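Local atomic coordinates of putative tetR family transcription regulator (Shewanella loihica, PDB entry 3PPB), a protein that probably binds DNA as a dimeric transcription regulator of the TetR family, through a helix-turn-helix domain. Residues Q12-T17 / F47-S52; T34-R37 / A42-T45; D155-Q160 / N190-R195. All blocks are in the same frame, centred on the assembly; numbering follows the deposited sequence. Where two conformers were deposited one is given.

Contact 1 (Q12-T17 / F47-S52)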
loop_
_atom_site.group_PDB
_atom_site.type_symbol
_atom_site.label_atom_id
_atom_site.label_comp_id
_atom_site.label_asym_id
_atom_site.label_seq_id
_atom_site.Cartn_x
_atom_site.Cartn_y
_atom_site.Cartn_z
ATOM N N GLN A 12 -25.485 -9.184 8.468
ATOM C CA GLN A 12 -24.613 -9.766 7.425
ATOM C C GLN A 12 -24.859 -9.135 6.064
ATOM O O GLN A 12 -23.896 -8.919 5.334
ATOM C CB GLN A 12 -24.756 -11.298 7.332
ATOM C CG GLN A 12 -23.661 -12.019 6.532
ATOM C CD GLN A 12 -22.240 -11.732 6.978
ATOM O OE1 GLN A 12 -21.944 -11.521 8.168
ATOM N NE2 GLN A 12 -21.322 -11.752 6.022
ATOM N N ALA A 13 -26.135 -8.842 5.722
ATOM C CA ALA A 13 -26.501 -8.183 4.463
ATOM C C ALA A 13 -25.854 -6.787 4.397
ATOM O O ALA A 13 -25.339 -6.408 3.345
ATOM C CB ALA A 13 -28.020 -8.073 4.346
ATOM N N ILE A 14 -25.842 -6.054 5.545
ATOM C CA ILE A 14 -25.239 -4.725 5.659
ATOM C C ILE A 14 -23.725 -4.835 5.446
ATOM O O ILE A 14 -23.190 -4.140 4.581
ATOM C CB ILE A 14 -25.576 -4.020 7.004
ATOM C CG1 ILE A 14 -27.077 -3.651 7.082
ATOM C CG2 ILE A 14 -24.673 -2.775 7.199
ATOM C CD1 ILE A 14 -27.662 -3.556 8.514
ATOM N N LEU A 15 -23.054 -5.734 6.200
ATOM C CA LEU A 15 -21.605 -5.937 6.118
ATOM C C LEU A 15 -21.152 -6.312 4.696
ATOM O O LEU A 15 -20.252 -5.667 4.171
ATOM C CB LEU A 15 -21.167 -6.996 7.126
ATOM C CG LEU A 15 -21.085 -6.534 8.571
ATOM C CD1 LEU A 15 -21.141 -7.723 9.522
ATOM C CD2 LEU A 15 -19.823 -5.714 8.823
ATOM N N GLU A 16 -21.828 -7.286 4.055
ATOM C CA GLU A 16 -21.557 -7.753 2.681
ATOM C C GLU A 16 -21.790 -6.654 1.631
ATOM O O GLU A 16 -21.022 -6.556 0.673
ATOM C CB GLU A 16 -22.454 -8.959 2.331
ATOM C CG GLU A 16 -21.986 -10.279 2.914
ATOM C CD GLU A 16 -22.764 -11.491 2.445
ATOM O OE1 GLU A 16 -23.168 -11.522 1.258
ATOM O OE2 GLU A 16 -22.940 -12.430 3.255
ATOM N N THR A 17 -22.875 -5.870 1.785
ATOM C CA THR A 17 -23.226 -4.785 0.853
ATOM C C THR A 17 -22.211 -3.649 1.024
ATOM O O THR A 17 -21.754 -3.105 0.016
ATOM C CB THR A 17 -24.688 -4.319 1.049
ATOM O OG1 THR A 17 -25.602 -5.336 0.615
ATOM C CG2 THR A 17 -24.992 -3.042 0.311
ATOM N N PHE A 47 -28.350 1.797 11.470
ATOM C CA PHE A 47 -27.784 2.570 12.576
ATOM C C PHE A 47 -27.871 1.849 13.913
ATOM O O PHE A 47 -27.050 2.133 14.782
ATOM C CB PHE A 47 -28.390 3.975 12.657
ATOM C CG PHE A 47 -27.880 4.834 11.523
ATOM C CD1 PHE A 47 -26.538 5.206 11.460
ATOM C CD2 PHE A 47 -28.719 5.214 10.487
ATOM C CE1 PHE A 47 -26.059 5.963 10.391
ATOM C CE2 PHE A 47 -28.238 5.978 9.422
ATOM C CZ PHE A 47 -26.912 6.346 9.381
ATOM N N HIS A 48 -28.805 0.892 14.062
ATOM C CA HIS A 48 -28.924 0.076 15.269
ATOM C C HIS A 48 -27.657 -0.764 15.451
ATOM O O HIS A 48 -27.005 -0.654 16.488
ATOM C CB HIS A 48 -30.169 -0.823 15.209
ATOM C CG HIS A 48 -30.227 -1.846 16.307
ATOM N ND1 HIS A 48 -30.502 -1.488 17.628
ATOM C CD2 HIS A 48 -30.043 -3.185 16.249
ATOM C CE1 HIS A 48 -30.472 -2.618 18.320
ATOM N NE2 HIS A 48 -30.206 -3.666 17.534
ATOM N N HIS A 49 -27.288 -1.561 14.428
ATOM C CA HIS A 49 -26.085 -2.396 14.456
ATOM C C HIS A 49 -24.823 -1.548 14.321
ATOM O O HIS A 49 -23.819 -1.873 14.959
ATOM C CB HIS A 49 -26.117 -3.469 13.352
ATOM C CG HIS A 49 -27.284 -4.417 13.430
ATOM N ND1 HIS A 49 -28.225 -4.494 12.409
ATOM C CD2 HIS A 49 -27.616 -5.311 14.393
ATOM C CE1 HIS A 49 -29.086 -5.427 12.781
ATOM N NE2 HIS A 49 -28.763 -5.945 13.967
ATOM N N PHE A 50 -24.862 -0.458 13.518
ATOM C CA PHE A 50 -23.667 0.371 13.308
ATOM C C PHE A 50 -24.012 1.859 13.479
ATOM O O PHE A 50 -24.521 2.472 12.537
ATOM C CB PHE A 50 -23.040 0.080 11.922
ATOM C CG PHE A 50 -22.823 -1.394 11.640
ATOM C CD1 PHE A 50 -21.722 -2.069 12.169
ATOM C CD2 PHE A 50 -23.724 -2.109 10.857
ATOM C CE1 PHE A 50 -21.518 -3.428 11.904
ATOM C CE2 PHE A 50 -23.523 -3.473 10.602
ATOM C CZ PHE A 50 -22.420 -4.120 11.123
ATOM N N PRO A 51 -23.738 2.448 14.676
ATOM C CA PRO A 51 -24.138 3.848 14.941
ATOM C C PRO A 51 -23.575 4.898 13.975
ATOM O O PRO A 51 -24.172 5.968 13.822
ATOM C CB PRO A 51 -23.636 4.093 16.367
ATOM C CG PRO A 51 -23.633 2.744 16.991
ATOM C CD PRO A 51 -23.153 1.837 15.887
ATOM N N SER A 52 -22.462 4.592 13.308
ATOM C CA SER A 52 -21.865 5.491 12.329
ATOM C C SER A 52 -21.289 4.672 11.177
ATOM O O SER A 52 -21.119 3.452 11.303
ATOM C CB SER A 52 -20.801 6.374 12.977
ATOM O OG SER A 52 -19.628 5.648 13.308
#
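I14 and L15, neighbours on helix 10-24, close on the ring of F50 in the three-helix DNA-binding domain of the TetR type. F50 is the first residue to leave the helical path after helix 43-49, the second helix of the predicted helix-turn-helix. I14 uses its two branches on two partners. Its CG2, set anti to the backbone N (chi1 -68° for the CG1 branch), comes up to CE2 of F50 at 3.7 Å and almost as near to CD2; the methyl lies near the CD2-CE2 bond, approaching the ring obliquely. The other branch carries CD1 to within 4.0 Å of ND1 of H49, a looser touch with the two side chains crossing at about a right angle. One residue on, L15 starts off less directly aimed, yet its end bends in: CG and CD2 each stand 3.8 Å from CZ of F50. L15 too meets the ring obliquely, crossing it, whereas I14 runs past in the opposite sense. L56 of helix 53-74 touches all three of I14, L15 and F50, which makes this a small apolar core between helices 10-24 and 53-74 and the end of helix 43-49. Further along, OG1 of T17 turns back to its own helix, giving a 2.9 Å hydrogen bond to O of A13, which also accepts T17 N from the opposite face of the carbonyl plane.

Contact 2 (T34-R37 / A42-T45)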
loop_
_atom_site.group_PDB
_atom_site.type_symbol
_atom_site.label_atom_id
_atom_site.label_comp_id
_atom_site.label_asym_id
_atom_site.label_seq_id
_atom_site.Cartn_x
_atom_site.Cartn_y
_atom_site.Cartn_z
ATOM N N THR A 34 -27.581 4.346 0.623
ATOM C CA THR A 34 -27.227 3.403 -0.438
ATOM C C THR A 34 -26.949 2.024 0.162
ATOM O O THR A 34 -27.482 1.049 -0.351
ATOM C CB THR A 34 -26.027 3.902 -1.239
ATOM O OG1 THR A 34 -26.307 5.192 -1.766
ATOM C CG2 THR A 34 -25.657 2.964 -2.374
ATOM N N ILE A 35 -26.168 1.942 1.256
ATOM C CA ILE A 35 -25.833 0.665 1.910
ATOM C C ILE A 35 -27.108 -0.039 2.347
ATOM O O ILE A 35 -27.294 -1.207 2.000
ATOM C CB ILE A 35 -24.858 0.807 3.113
ATOM C CG1 ILE A 35 -23.511 1.467 2.696
ATOM C CG2 ILE A 35 -24.631 -0.566 3.783
ATOM C CD1 ILE A 35 -22.535 1.875 3.898
ATOM N N ALA A 36 -27.979 0.675 3.102
ATOM C CA ALA A 36 -29.243 0.152 3.624
ATOM C C ALA A 36 -30.122 -0.386 2.502
ATOM O O ALA A 36 -30.557 -1.538 2.589
ATOM C CB ALA A 36 -29.984 1.230 4.403
ATOM N N ARG A 37 -30.342 0.423 1.435
ATOM C CA ARG A 37 -31.157 0.063 0.273
ATOM C C ARG A 37 -30.624 -1.185 -0.421
ATOM O O ARG A 37 -31.381 -2.147 -0.611
ATOM C CB ARG A 37 -31.213 1.224 -0.731
ATOM C CG ARG A 37 -32.159 0.977 -1.919
ATOM C CD ARG A 37 -32.205 2.135 -2.901
ATOM N NE ARG A 37 -30.905 2.424 -3.520
ATOM C CZ ARG A 37 -30.145 3.466 -3.200
ATOM N NH1 ARG A 37 -30.535 4.318 -2.258
ATOM N NH2 ARG A 37 -28.986 3.661 -3.814
ATOM N N ALA A 42 -34.004 -1.043 6.411
ATOM C CA ALA A 42 -34.366 0.343 6.688
ATOM C C ALA A 42 -33.139 1.033 7.274
ATOM O O ALA A 42 -32.359 0.376 7.972
ATOM C CB ALA A 42 -35.532 0.398 7.663
ATOM N N THR A 43 -32.956 2.342 6.994
ATOM C CA THR A 43 -31.806 3.112 7.500
ATOM C C THR A 43 -31.693 2.991 9.029
ATOM O O THR A 43 -30.579 2.923 9.546
ATOM C CB THR A 43 -31.865 4.577 7.051
ATOM O OG1 THR A 43 -33.181 5.081 7.258
ATOM C CG2 THR A 43 -31.485 4.748 5.593
ATOM N N GLY A 44 -32.834 2.906 9.709
ATOM C CA GLY A 44 -32.925 2.736 11.154
ATOM C C GLY A 44 -32.258 1.462 11.638
ATOM O O GLY A 44 -31.541 1.485 12.642
ATOM N N THR A 45 -32.453 0.348 10.897
ATOM C CA THR A 45 -31.836 -0.955 11.182
ATOM C C THR A 45 -30.303 -0.879 11.007
ATOM O O THR A 45 -29.571 -1.491 11.798
ATOM C CB THR A 45 -32.439 -2.029 10.278
ATOM O OG1 THR A 45 -33.860 -1.981 10.390
ATOM C CG2 THR A 45 -31.934 -3.421 10.608
#
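A42 and T43, at the start of helix 43-49, rest against the methyl group of A36 on helix 32-39, the close approach of the two helices of the predicted helix-turn-helix. Helix 43-49 corresponds to the recognition helix of such motifs, which probably enters the DNA major groove, and this contact fixes how near it lies to helix 32-39. A42, at the N-cap position, points its CB away from the other helix, so the backbone does the touching, with C of A42 4.3 Å from CB of A36. A chi1 of 46° puts CG2 of T43 on the side of the backbone N, where it reaches CB of A36 at 4.0 Å. CA of T43 is nearly as close to the same methyl, at 4.1 Å. The small residue allows a near approach: the CA atoms of A36 and T43 are just 5.5 Å apart. N of T45 makes a weak hydrogen bond back to O of A42. The contact is purely van der Waals. V41 of the turn and L46 of helix 43-49 also pack on A36, and I35 carries the packing from L46 across to L21 and F22 of helix 10-24.

Contact 3 (D155-Q160 / N190-R195)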
loop_
_atom_site.group_PDB
_atom_site.type_symbol
_atom_site.label_atom_id
_atom_site.label_comp_id
_atom_site.label_asym_id
_atom_site.label_seq_id
_atom_site.Cartn_x
_atom_site.Cartn_y
_atom_site.Cartn_z
ATOM N N ASP A 155 5.402 -4.020 9.496
ATOM C CA ASP A 155 4.903 -3.132 8.435
ATOM C C ASP A 155 5.511 -3.546 7.118
ATOM O O ASP A 155 4.839 -3.502 6.087
ATOM C CB ASP A 155 5.235 -1.660 8.716
ATOM C CG ASP A 155 4.323 -0.980 9.716
ATOM O OD1 ASP A 155 3.305 -1.591 10.101
ATOM O OD2 ASP A 155 4.641 0.158 10.125
ATOM N N ASN A 156 6.799 -3.938 7.147
ATOM C CA ASN A 156 7.495 -4.349 5.945
ATOM C C ASN A 156 6.842 -5.604 5.368
ATOM O O ASN A 156 6.615 -5.641 4.160
ATOM C CB ASN A 156 8.984 -4.538 6.211
ATOM C CG ASN A 156 9.710 -4.981 4.987
ATOM O OD1 ASN A 156 9.884 -4.226 4.016
ATOM N ND2 ASN A 156 9.973 -6.265 4.967
ATOM N N CYS A 157 6.525 -6.619 6.212
ATOM C CA CYS A 157 5.822 -7.840 5.763
ATOM C C CYS A 157 4.531 -7.446 5.065
ATOM O O CYS A 157 4.210 -7.959 4.000
ATOM C CB CYS A 157 5.529 -8.772 6.938
ATOM S SG CYS A 157 6.989 -9.492 7.694
ATOM N N HIS A 158 3.795 -6.519 5.690
ATOM C CA HIS A 158 2.519 -5.995 5.209
ATOM C C HIS A 158 2.688 -5.283 3.851
ATOM O O HIS A 158 1.909 -5.568 2.929
ATOM C CB HIS A 158 1.932 -5.053 6.256
ATOM C CG HIS A 158 0.506 -4.661 6.051
ATOM N ND1 HIS A 158 -0.291 -5.285 5.121
ATOM C CD2 HIS A 158 -0.237 -3.749 6.718
ATOM C CE1 HIS A 158 -1.468 -4.696 5.212
ATOM N NE2 HIS A 158 -1.487 -3.780 6.174
ATOM N N GLY A 159 3.707 -4.418 3.722
ATOM C CA GLY A 159 3.979 -3.723 2.467
ATOM C C GLY A 159 4.363 -4.672 1.337
ATOM O O GLY A 159 3.951 -4.478 0.185
ATOM N N GLN A 160 5.166 -5.699 1.650
ATOM C CA GLN A 160 5.601 -6.664 0.644
ATOM C C GLN A 160 4.447 -7.539 0.222
ATOM O O GLN A 160 4.343 -7.866 -0.957
ATOM C CB GLN A 160 6.780 -7.506 1.128
ATOM C CG GLN A 160 8.039 -6.650 1.286
ATOM C CD GLN A 160 9.236 -7.496 1.511
ATOM O OE1 GLN A 160 9.446 -8.025 2.614
ATOM N NE2 GLN A 160 10.041 -7.659 0.472
ATOM N N ASN A 190 14.271 -12.585 2.117
ATOM C CA ASN A 190 15.580 -11.918 2.083
ATOM C C ASN A 190 15.559 -10.521 2.689
ATOM O O ASN A 190 16.602 -10.062 3.165
ATOM C CB ASN A 190 16.159 -11.908 0.680
ATOM C CG ASN A 190 16.582 -13.288 0.261
ATOM O OD1 ASN A 190 16.672 -14.207 1.076
ATOM N ND2 ASN A 190 16.814 -13.482 -1.020
ATOM N N ALA A 191 14.395 -9.858 2.725
ATOM C CA ALA A 191 14.325 -8.554 3.402
ATOM C C ALA A 191 14.636 -8.715 4.881
ATOM O O ALA A 191 15.350 -7.896 5.437
ATOM C CB ALA A 191 12.923 -7.933 3.243
HETATM N N MSE A 192 14.127 -9.800 5.495
HETATM C CA MSE A 192 14.216 -10.124 6.928
HETATM C C MSE A 192 15.425 -10.929 7.355
HETATM O O MSE A 192 15.810 -10.862 8.516
HETATM C CB MSE A 192 13.011 -10.994 7.333
HETATM C CG MSE A 192 11.650 -10.385 7.096
HETATM SE SE MSE A 192 10.355 -11.446 8.068
HETATM C CE MSE A 192 10.304 -13.051 6.938
ATOM N N ALA A 193 15.920 -11.839 6.481
ATOM C CA ALA A 193 16.974 -12.780 6.857
ATOM C C ALA A 193 18.272 -12.080 7.241
ATOM O O ALA A 193 18.584 -11.026 6.676
ATOM C CB ALA A 193 17.227 -13.771 5.720
ATOM N N VAL A 194 19.038 -12.683 8.195
ATOM C CA VAL A 194 20.349 -12.181 8.637
ATOM C C VAL A 194 21.330 -12.225 7.463
ATOM O O VAL A 194 21.288 -13.166 6.653
ATOM C CB VAL A 194 20.979 -12.954 9.835
ATOM C CG1 VAL A 194 20.356 -12.585 11.165
ATOM C CG2 VAL A 194 20.966 -14.462 9.612
ATOM N N ARG A 195 22.246 -11.253 7.412
ATOM C CA ARG A 195 23.322 -11.174 6.415
ATOM C C ARG A 195 24.664 -10.995 7.125
ATOM O O ARG A 195 24.664 -10.384 8.220
ATOM C CB ARG A 195 23.071 -10.033 5.438
ATOM C CG ARG A 195 22.060 -10.425 4.356
ATOM C CD ARG A 195 22.195 -9.595 3.092
ATOM N NE ARG A 195 23.444 -9.872 2.384
ATOM C CZ ARG A 195 23.524 -10.350 1.145
ATOM N NH1 ARG A 195 22.421 -10.577 0.438
ATOM N NH2 ARG A 195 24.708 -10.597 0.601
ATOM O OXT ARG A 195 25.697 -11.489 6.608
#
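A chi1 of 179° swings the amide of N156 away from its own backbone N and toward A191, and Q160, one turn later on helix 150-170, sends an extended chain to the same place. The two amides meet beside the methyl of A191 on helix 178-192: OE1 of Q160 comes to 3.5 Å from CB of A191 and ND2 of N156 to 3.8 Å. They also join each other, ND2 of N156 giving a 3.0 Å hydrogen bond to OE1 of Q160. That bond is bent (133° at the hydrogen), and the donor stands well above the carbonyl plane of Q160. Next to them SG of C157 packs on SE of selenomethionine M192 at 3.9 Å, in one of its two conformers. NE2 of Q160 donates to O of L187 and bonds OD1 of N156 of the second subunit; Q160 NE2 of that subunit bonds OD1 of N156 in return. A leucine at Q160 would probably cost L187 O this donor and leave the N156 amides of both subunits without their Q160 mates in a buried interface. Helices 150-170 and 178-192, with F188 touching C157 and Q160, lie at that interface, consistent with the four-helix bundle of TetR-family dimers.

How the contacts relate
Contacts 1 and 2 belong to one small domain: both use helix 43-49, contact 2 is nested within the loop that contact 1 closes, and they touch where CG2 of T17 meets O of I35. Contact 1 is the more enclosed of the two, larger aliphatic groups against an aromatic ring; contact 2 joins small groups, with the residues of 42-45 largely exposed. Contact 3 lies on the other side of the chain's centre, its centre about 37 Å from that of contact 1 and 43 Å from that of contact 2. All its touching residues are buried, and there amides paired across the dimer accompany the apolar packing, whereas the second subunit touches neither contact 1 nor contact 2.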